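Local coordinates for D-isomer specific 2-hydroxyacid dehydrogenase family protein (Desulfovibrio vulgaris, PDB 5TX7) that probably catalyses the NAD-dependent interconversion of 2-hydroxy acids and 2-oxo acids, as other D-isomer specific 2-hydroxyacid dehydrogenases do, at residues T147-G152 / A202-L207; G152-G157 / D196-S201; G260-S265 / H286-S291. One frame throughout, in Å; residues are numbered along the deposited sequence.

Interaction 1: residues T147-G152 / A202-L207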
loop_
_atom_site.group_PDB
_atom_site.type_symbol
_atom_site.label_atom_id
_atom_site.label_comp_id
_atom_site.label_asym_id
_atom_site.label_seq_id
_atom_site.Cartn_x
_atom_site.Cartn_y
_atom_site.Cartn_z
ATOM N N THR A 147 8.525 -7.251 -6.902
ATOM C CA THR A 147 9.060 -8.603 -7.063
ATOM C C THR A 147 10.471 -8.603 -7.579
ATOM O O THR A 147 10.768 -7.909 -8.536
ATOM C CB THR A 147 8.213 -9.445 -8.027
ATOM O OG1 THR A 147 6.837 -9.238 -7.722
ATOM C CG2 THR A 147 8.510 -10.931 -7.870
ATOM N N GLY A 148 11.333 -9.359 -6.901
ATOM C CA GLY A 148 12.744 -9.454 -7.242
ATOM C C GLY A 148 13.642 -8.289 -6.835
ATOM O O GLY A 148 14.851 -8.385 -7.000
ATOM N N LYS A 149 13.075 -7.204 -6.311
ATOM C CA LYS A 149 13.883 -6.130 -5.743
ATOM C C LYS A 149 14.415 -6.526 -4.359
ATOM O O LYS A 149 13.861 -7.404 -3.707
ATOM C CB LYS A 149 13.082 -4.827 -5.615
ATOM C CG LYS A 149 12.566 -4.202 -6.899
ATOM C CD LYS A 149 12.128 -2.760 -6.609
ATOM C CE LYS A 149 11.738 -1.936 -7.830
ATOM N NZ LYS A 149 12.503 -2.237 -9.079
ATOM N N THR A 150 15.491 -5.873 -3.928
ATOM C CA THR A 150 16.087 -6.100 -2.617
ATOM C C THR A 150 15.686 -4.964 -1.664
ATOM O O THR A 150 15.903 -3.788 -1.951
ATOM C CB THR A 150 17.615 -6.233 -2.722
ATOM O OG1 THR A 150 17.903 -7.441 -3.415
ATOM C CG2 THR A 150 18.289 -6.312 -1.365
ATOM N N MET A 151 15.088 -5.350 -0.543
ATOM C CA MET A 151 14.774 -4.439 0.537
ATOM C C MET A 151 15.913 -4.503 1.538
ATOM O O MET A 151 16.217 -5.571 2.080
ATOM C CB MET A 151 13.454 -4.847 1.206
ATOM C CG MET A 151 13.083 -4.079 2.458
ATOM S SD MET A 151 12.514 -2.388 2.171
ATOM C CE MET A 151 10.839 -2.710 1.650
ATOM N N GLY A 152 16.529 -3.344 1.774
ATOM C CA GLY A 152 17.600 -3.171 2.746
ATOM C C GLY A 152 17.022 -2.464 3.946
ATOM O O GLY A 152 16.442 -1.388 3.811
ATOM N N ALA A 202 20.870 -2.868 -2.121
ATOM C CA ALA A 202 19.444 -2.637 -1.959
ATOM C C ALA A 202 18.856 -1.745 -3.043
ATOM O O ALA A 202 19.412 -0.701 -3.376
ATOM C CB ALA A 202 19.168 -2.015 -0.609
ATOM N N ASP A 203 17.706 -2.175 -3.552
ATOM C CA ASP A 203 16.860 -1.367 -4.430
ATOM C C ASP A 203 15.911 -0.454 -3.659
ATOM O O ASP A 203 15.488 0.557 -4.193
ATOM C CB ASP A 203 16.035 -2.270 -5.349
ATOM C CG ASP A 203 16.895 -3.111 -6.244
ATOM O OD1 ASP A 203 17.677 -2.533 -7.013
ATOM O OD2 ASP A 203 16.829 -4.367 -6.152
ATOM N N VAL A 204 15.532 -0.860 -2.451
ATOM C CA VAL A 204 14.742 -0.047 -1.547
ATOM C C VAL A 204 15.428 -0.088 -0.203
ATOM O O VAL A 204 15.720 -1.161 0.298
ATOM C CB VAL A 204 13.318 -0.605 -1.343
ATOM C CG1 VAL A 204 12.511 0.308 -0.411
ATOM C CG2 VAL A 204 12.620 -0.795 -2.676
ATOM N N VAL A 205 15.645 1.077 0.392
ATOM C CA VAL A 205 16.218 1.181 1.714
ATOM C C VAL A 205 15.177 1.780 2.637
ATOM O O VAL A 205 14.678 2.852 2.337
ATOM C CB VAL A 205 17.442 2.123 1.717
ATOM C CG1 VAL A 205 17.904 2.402 3.146
ATOM C CG2 VAL A 205 18.581 1.481 0.968
ATOM N N SER A 206 14.906 1.120 3.771
ATOM C CA SER A 206 14.049 1.663 4.804
ATOM C C SER A 206 14.767 1.798 6.145
ATOM O O SER A 206 15.408 0.853 6.597
ATOM C CB SER A 206 12.831 0.777 4.981
ATOM O OG SER A 206 11.877 1.421 5.832
ATOM N N LEU A 207 14.613 2.952 6.807
ATOM C CA LEU A 207 15.332 3.261 8.050
ATOM C C LEU A 207 14.517 2.948 9.295
ATOM O O LEU A 207 13.363 3.371 9.416
ATOM C CB LEU A 207 15.737 4.736 8.072
ATOM C CG LEU A 207 16.579 5.234 6.884
ATOM C CD1 LEU A 207 17.061 6.654 7.164
ATOM C CD2 LEU A 207 17.764 4.331 6.556
#
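Asp203 turns its carboxylate back onto the start of strand 150-154, where OD2 accepts the backbone N-H of Thr150, N to OD2 3.0 Å, through its anti lone pair. CG lies beside Asp203's own N (chi1 -61°), which carries the carboxylate across to the Thr150 amide. In return Asp203 N donates to Thr150 O at 2.9 Å, and the same carbonyl takes Val204 N at 3.0 Å, so one oxygen holds two successive amides as the chain leaves helix 195-201. The other carboxylate oxygen, OD1, forms a salt bridge with Arg228, while Lys149 crosses the Asp203 side chain at about a right angle and sends NZ to Glu144.

Beyond this junction the segments become neighbouring parallel strands of the Rossmann sheet, 150-154 and 204-207, with Met151 facing Val204 and Gly152 facing Val205. Gly152 N reaches Val204 O at 2.8 Å in an almost straight bond, and Ser206 N reaches Gly152 O at 2.9 Å. On the face carrying Met151 and Val204, the thioether supplies the apolar contact. Met151 starts with CG anti to its N (chi1 173°) and then bends at chi2 and again at chi3, laying SD 3.7 Å from Val204 CG1 with CE next to the same methyl. Phe108 and Leu111 of helix 100-116 cover that face. On the other face the methyl of Ala202 sits 3.8 Å from Gly152 N, over a residue that has no side chain, while CG2 of Thr150 lies alongside the Ala202 CA.

Interaction 2: residues G152-G157 / D196-S201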
loop_
_atom_site.group_PDB
_atom_site.type_symbol
_atom_site.label_atom_id
_atom_site.label_comp_id
_atom_site.label_asym_id
_atom_site.label_seq_id
_atom_site.Cartn_x
_atom_site.Cartn_y
_atom_site.Cartn_z
ATOM N N GLY A 152 16.529 -3.344 1.774
ATOM C CA GLY A 152 17.600 -3.171 2.746
ATOM C C GLY A 152 17.022 -2.464 3.946
ATOM O O GLY A 152 16.442 -1.388 3.811
ATOM N N ILE A 153 17.168 -3.073 5.116
ATOM C CA ILE A 153 16.526 -2.605 6.344
ATOM C C ILE A 153 17.621 -2.188 7.320
ATOM O O ILE A 153 18.372 -3.027 7.804
ATOM C CB ILE A 153 15.628 -3.723 6.930
ATOM C CG1 ILE A 153 14.526 -4.060 5.927
ATOM C CG2 ILE A 153 15.035 -3.329 8.273
ATOM C CD1 ILE A 153 13.676 -5.250 6.306
ATOM N N VAL A 154 17.708 -0.888 7.578
ATOM C CA VAL A 154 18.708 -0.307 8.466
ATOM C C VAL A 154 18.128 -0.280 9.869
ATOM O O VAL A 154 17.334 0.588 10.201
ATOM C CB VAL A 154 19.096 1.127 7.999
ATOM C CG1 VAL A 154 20.138 1.752 8.914
ATOM C CG2 VAL A 154 19.622 1.093 6.570
ATOM N N GLY A 155 18.525 -1.250 10.688
ATOM C CA GLY A 155 17.999 -1.403 12.063
ATOM C C GLY A 155 16.971 -2.521 12.058
ATOM O O GLY A 155 16.048 -2.491 11.255
ATOM N N PHE A 156 17.145 -3.523 12.923
ATOM C CA PHE A 156 16.352 -4.758 12.843
ATOM C C PHE A 156 15.731 -5.108 14.193
ATOM O O PHE A 156 15.760 -6.261 14.643
ATOM C CB PHE A 156 17.219 -5.901 12.279
ATOM C CG PHE A 156 16.457 -6.936 11.479
ATOM C CD1 PHE A 156 15.527 -6.557 10.497
ATOM C CD2 PHE A 156 16.710 -8.302 11.662
ATOM C CE1 PHE A 156 14.851 -7.516 9.761
ATOM C CE2 PHE A 156 16.050 -9.251 10.915
ATOM C CZ PHE A 156 15.109 -8.864 9.965
ATOM N N GLY A 157 15.138 -4.096 14.824
ATOM C CA GLY A 157 14.212 -4.292 15.941
ATOM C C GLY A 157 12.862 -4.757 15.416
ATOM O O GLY A 157 12.755 -5.221 14.281
ATOM N N ASP A 196 27.487 -0.421 4.573
ATOM C CA ASP A 196 27.914 -0.043 3.215
ATOM C C ASP A 196 27.428 -1.031 2.160
ATOM O O ASP A 196 26.921 -0.600 1.126
ATOM C CB ASP A 196 29.434 0.244 3.149
ATOM C CG ASP A 196 29.825 1.539 3.904
ATOM O OD1 ASP A 196 28.968 2.435 4.109
ATOM O OD2 ASP A 196 30.997 1.701 4.301
ATOM N N GLU A 197 27.525 -2.330 2.445
ATOM C CA GLU A 197 27.012 -3.398 1.584
ATOM C C GLU A 197 25.498 -3.306 1.357
ATOM O O GLU A 197 25.008 -3.616 0.262
ATOM C CB GLU A 197 27.372 -4.754 2.207
ATOM C CG GLU A 197 27.090 -5.997 1.367
ATOM C CD GLU A 197 27.450 -7.298 2.101
ATOM O OE1 GLU A 197 28.196 -7.260 3.133
ATOM O OE2 GLU A 197 26.972 -8.370 1.645
ATOM N N LEU A 198 24.766 -2.882 2.388
ATOM C CA LEU A 198 23.317 -2.685 2.285
ATOM C C LEU A 198 23.010 -1.678 1.193
ATOM O O LEU A 198 22.201 -1.973 0.326
ATOM C CB LEU A 198 22.698 -2.238 3.613
ATOM C CG LEU A 198 21.158 -2.173 3.723
ATOM C CD1 LEU A 198 20.695 -2.410 5.152
ATOM C CD2 LEU A 198 20.553 -0.865 3.248
ATOM N N PHE A 199 23.668 -0.521 1.215
ATOM C CA PHE A 199 23.416 0.517 0.183
ATOM C C PHE A 199 23.812 0.140 -1.246
ATOM O O PHE A 199 23.120 0.555 -2.181
ATOM C CB PHE A 199 24.035 1.867 0.574
ATOM C CG PHE A 199 23.236 2.593 1.605
ATOM C CD1 PHE A 199 23.460 2.357 2.954
ATOM C CD2 PHE A 199 22.210 3.450 1.232
ATOM C CE1 PHE A 199 22.706 2.988 3.921
ATOM C CE2 PHE A 199 21.473 4.105 2.192
ATOM C CZ PHE A 199 21.712 3.862 3.540
ATOM N N THR A 200 24.882 -0.654 -1.430
ATOM C CA THR A 200 25.265 -1.083 -2.770
ATOM C C THR A 200 24.317 -2.167 -3.321
ATOM O O THR A 200 24.174 -2.284 -4.526
ATOM C CB THR A 200 26.748 -1.558 -2.904
ATOM O OG1 THR A 200 26.956 -2.790 -2.229
ATOM C CG2 THR A 200 27.725 -0.569 -2.370
ATOM N N SER A 201 23.684 -2.948 -2.449
ATOM C CA SER A 201 22.861 -4.097 -2.877
ATOM C C SER A 201 21.352 -3.866 -2.861
ATOM O O SER A 201 20.637 -4.608 -3.501
ATOM C CB SER A 201 23.153 -5.306 -1.991
ATOM O OG SER A 201 24.503 -5.694 -2.130
#
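Leu198 drops its branched end onto Gly152 and Ile153, packing a helix against a central strand of the Rossmann sheet. Helix 195-201 belongs to the beta-alpha-beta crossover that leads from edge strand 190-192 back to strand 204-207, on the far side of strand 150-154. It runs broadly antiparallel to strand 150-154, at 147° between the N-to-C directions, with the short axes 8.6 Å apart at their closest.

The first group of contacts joins an apolar side chain to main chain. CG of Leu198 is anti to its own N (chi1 -172°), which extends the isobutyl group from the helix toward the strand. CD2 then rests 3.8 Å from Gly152 CA, close against the bare backbone of the strand, and CD1 meets the next peptide, 3.6 Å from Ile153 O. Ile153 itself points its CB away from the helix, so its part in the contact is a backbone one.

The second group is side chain against side chain. Val154 faces the helix and its CG2 methyl meets both methyls of Leu198 and, more loosely, the Phe199 ring. Leu207 and Val205 of the adjoining strand, together with Tyr177 and Val193 near Leu198, help to enclose this hydrophobic layer.

Past Val154 the chain enters Gly155 and Gly157, the latter the N-cap of helix 158-169. With Gly160 they match the GxGxxG pattern of dinucleotide-binding Rossmann domains, consistent with NAD binding at this end of the sheet. Within the packed layer, Val154 CG2 lies 3.9 Å from Leu198 CD1 and 4.5 Å from Phe199 CE1, the latter approached obliquely to the ring.

Interaction 3: residues G260-S265 / H286-S291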
loop_
_atom_site.group_PDB
_atom_site.type_symbol
_atom_site.label_atom_id
_atom_site.label_comp_id
_atom_site.label_asym_id
_atom_site.label_seq_id
_atom_site.Cartn_x
_atom_site.Cartn_y
_atom_site.Cartn_z
ATOM N N GLY A 260 10.187 8.488 0.279
ATOM C CA GLY A 260 8.986 8.540 1.091
ATOM C C GLY A 260 9.393 8.888 2.513
ATOM O O GLY A 260 10.073 8.112 3.174
ATOM N N LEU A 261 8.963 10.043 2.997
ATOM C CA LEU A 261 9.469 10.584 4.254
ATOM C C LEU A 261 8.314 10.952 5.166
ATOM O O LEU A 261 7.450 11.724 4.787
ATOM C CB LEU A 261 10.328 11.812 3.976
ATOM C CG LEU A 261 11.407 11.642 2.906
ATOM C CD1 LEU A 261 12.076 12.989 2.667
ATOM C CD2 LEU A 261 12.439 10.599 3.290
ATOM N N ASP A 262 8.283 10.362 6.356
ATOM C CA ASP A 262 7.307 10.730 7.356
ATOM C C ASP A 262 7.885 11.694 8.430
ATOM O O ASP A 262 7.169 12.210 9.289
ATOM C CB ASP A 262 6.754 9.487 8.008
ATOM C CG ASP A 262 5.506 9.774 8.801
ATOM O OD1 ASP A 262 4.547 10.378 8.238
ATOM O OD2 ASP A 262 5.519 9.433 10.010
ATOM N N VAL A 263 9.183 11.945 8.357
ATOM C CA VAL A 263 9.855 12.814 9.284
ATOM C C VAL A 263 10.840 13.664 8.504
ATOM O O VAL A 263 11.246 13.291 7.394
ATOM C CB VAL A 263 10.567 12.002 10.372
ATOM C CG1 VAL A 263 9.561 11.208 11.196
ATOM C CG2 VAL A 263 11.604 11.074 9.750
ATOM N N LEU A 264 11.180 14.802 9.097
ATOM C CA LEU A 264 12.152 15.767 8.567
ATOM C C LEU A 264 12.954 16.371 9.744
ATOM O O LEU A 264 12.538 16.293 10.898
ATOM C CB LEU A 264 11.454 16.869 7.783
ATOM C CG LEU A 264 10.626 16.481 6.559
ATOM C CD1 LEU A 264 9.909 17.747 6.023
ATOM C CD2 LEU A 264 11.501 15.899 5.463
ATOM N N SER A 265 14.122 16.926 9.449
ATOM C CA SER A 265 14.993 17.490 10.483
ATOM C C SER A 265 14.384 18.720 11.146
ATOM O O SER A 265 14.619 18.927 12.339
ATOM C CB SER A 265 16.368 17.809 9.912
ATOM O OG SER A 265 16.972 16.608 9.446
ATOM N N HIS A 286 4.521 13.204 9.917
ATOM C CA HIS A 286 4.844 12.484 11.140
ATOM C C HIS A 286 3.641 11.746 11.721
ATOM O O HIS A 286 3.297 11.918 12.885
ATOM C CB HIS A 286 5.453 13.457 12.147
ATOM C CG HIS A 286 6.291 12.802 13.194
ATOM N ND1 HIS A 286 7.174 13.514 13.982
ATOM C CD2 HIS A 286 6.380 11.511 13.593
ATOM C CE1 HIS A 286 7.761 12.686 14.832
ATOM N NE2 HIS A 286 7.311 11.464 14.605
ATOM N N LEU A 287 3.020 10.917 10.894
ATOM C CA LEU A 287 1.808 10.195 11.245
ATOM C C LEU A 287 1.927 8.673 11.064
ATOM O O LEU A 287 0.927 7.972 11.087
ATOM C CB LEU A 287 0.630 10.757 10.413
ATOM C CG LEU A 287 0.695 10.740 8.887
ATOM C CD1 LEU A 287 0.739 9.336 8.320
ATOM C CD2 LEU A 287 -0.485 11.471 8.275
ATOM N N ALA A 288 3.133 8.161 10.888
ATOM C CA ALA A 288 3.320 6.723 10.626
ATOM C C ALA A 288 2.850 5.890 11.825
ATOM O O ALA A 288 2.283 4.813 11.660
ATOM C CB ALA A 288 4.772 6.422 10.314
ATOM N N TRP A 289 3.101 6.419 13.022
ATOM C CA TRP A 289 2.697 5.837 14.326
ATOM C C TRP A 289 1.211 5.797 14.624
ATOM O O TRP A 289 0.801 5.194 15.624
ATOM C CB TRP A 289 3.333 6.661 15.465
ATOM C CG TRP A 289 2.778 8.078 15.520
ATOM C CD1 TRP A 289 3.166 9.140 14.752
ATOM C CD2 TRP A 289 1.703 8.557 16.349
ATOM N NE1 TRP A 289 2.409 10.245 15.061
ATOM C CE2 TRP A 289 1.502 9.916 16.031
ATOM C CE3 TRP A 289 0.899 7.967 17.337
ATOM C CZ2 TRP A 289 0.545 10.708 16.672
ATOM C CZ3 TRP A 289 -0.071 8.749 17.966
ATOM C CH2 TRP A 289 -0.245 10.110 17.626
ATOM N N ALA A 290 0.407 6.465 13.804
ATOM C CA ALA A 290 -0.890 6.993 14.249
ATOM C C ALA A 290 -2.137 6.267 13.773
ATOM O O ALA A 290 -3.208 6.884 13.714
ATOM C CB ALA A 290 -0.975 8.449 13.855
ATOM N N SER A 291 -2.052 4.972 13.458
ATOM C CA SER A 291 -3.263 4.241 13.089
ATOM C C SER A 291 -4.213 4.174 14.294
ATOM O O SER A 291 -3.764 4.207 15.448
ATOM C CB SER A 291 -2.961 2.826 12.624
ATOM O OG SER A 291 -2.601 2.008 13.733
#
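Val263 lays its CG1 methyl over one face of the His286 imidazole, 4.0 Å from the ring centroid and only 10° off the ring normal, a clear CH-pi contact. CG1 stands beside the backbone N of Val263 (chi1 -63°), and His286 CG is anti to its own N, which brings methyl and ring together. The imidazole also meets Trp136 of the second subunit edge-to-face, and its ND1 is hydrogen-bonded to Glu267. Trp289, in the same segment, has the CB of Ala290 over the centre of one indole face; at the indole edge, NE1 donates to His286 O at 2.9 Å, with the oxygen close to the ring plane. The Trp289 ring also meets Trp136 of the second subunit, the planes at about 20°.

The Asp262 carboxylate is the third flat group, and it gathers the backbone of the turn after His286. OD1 takes Leu287 N at 3.1 Å through its syn lone pair and is also hydrogen-bonded to Thr284 OG1. OD2 receives Ala288 N at 2.8 Å from above the carboxylate plane. Two consecutive amides at the start of the type I turn from Leu287 to Ala290 are thus fixed by one side chain. Main chain adds a weak bond from His286 N to Asp262 O at 2.9 Å. His106 of helix 100-116 packs on Asp262, Leu287 and Ala288.

The contact ties the loop after strand 256-261 to the loop that leads into helix 292-310, whose N-cap is Ser291. Arg116 of the second subunit binds Ala288 O, placing the turn at the dimer interface. In D-2-hydroxyacid dehydrogenases a histidine serves as the acid-base group, with a glutamate hydrogen-bonded to it; His286 and Glu267 probably fill these roles, with Asp262 shaping the backbone beside them.

Interactions 1 and 2 adjoin on strand 150-154: they share Gly152, their centres are 8 Å apart, and the helix of interaction 2 leads directly into the second strand of interaction 1. Val205 CG2 meets Leu198 CD2 at 3.8 Å, and a probable hydrogen bond of 3.0 Å from Val154 N to Ser206 O continues the strand pairing toward the glycine-rich turn. Interaction 3 lies farther across the same sheet, its centre 19 Å from that of interaction 1 and 20 Å from that of interaction 2, without touching either. The glycine-rich turn probably helps bind NAD, while interaction 3 holds the likely catalytic histidine.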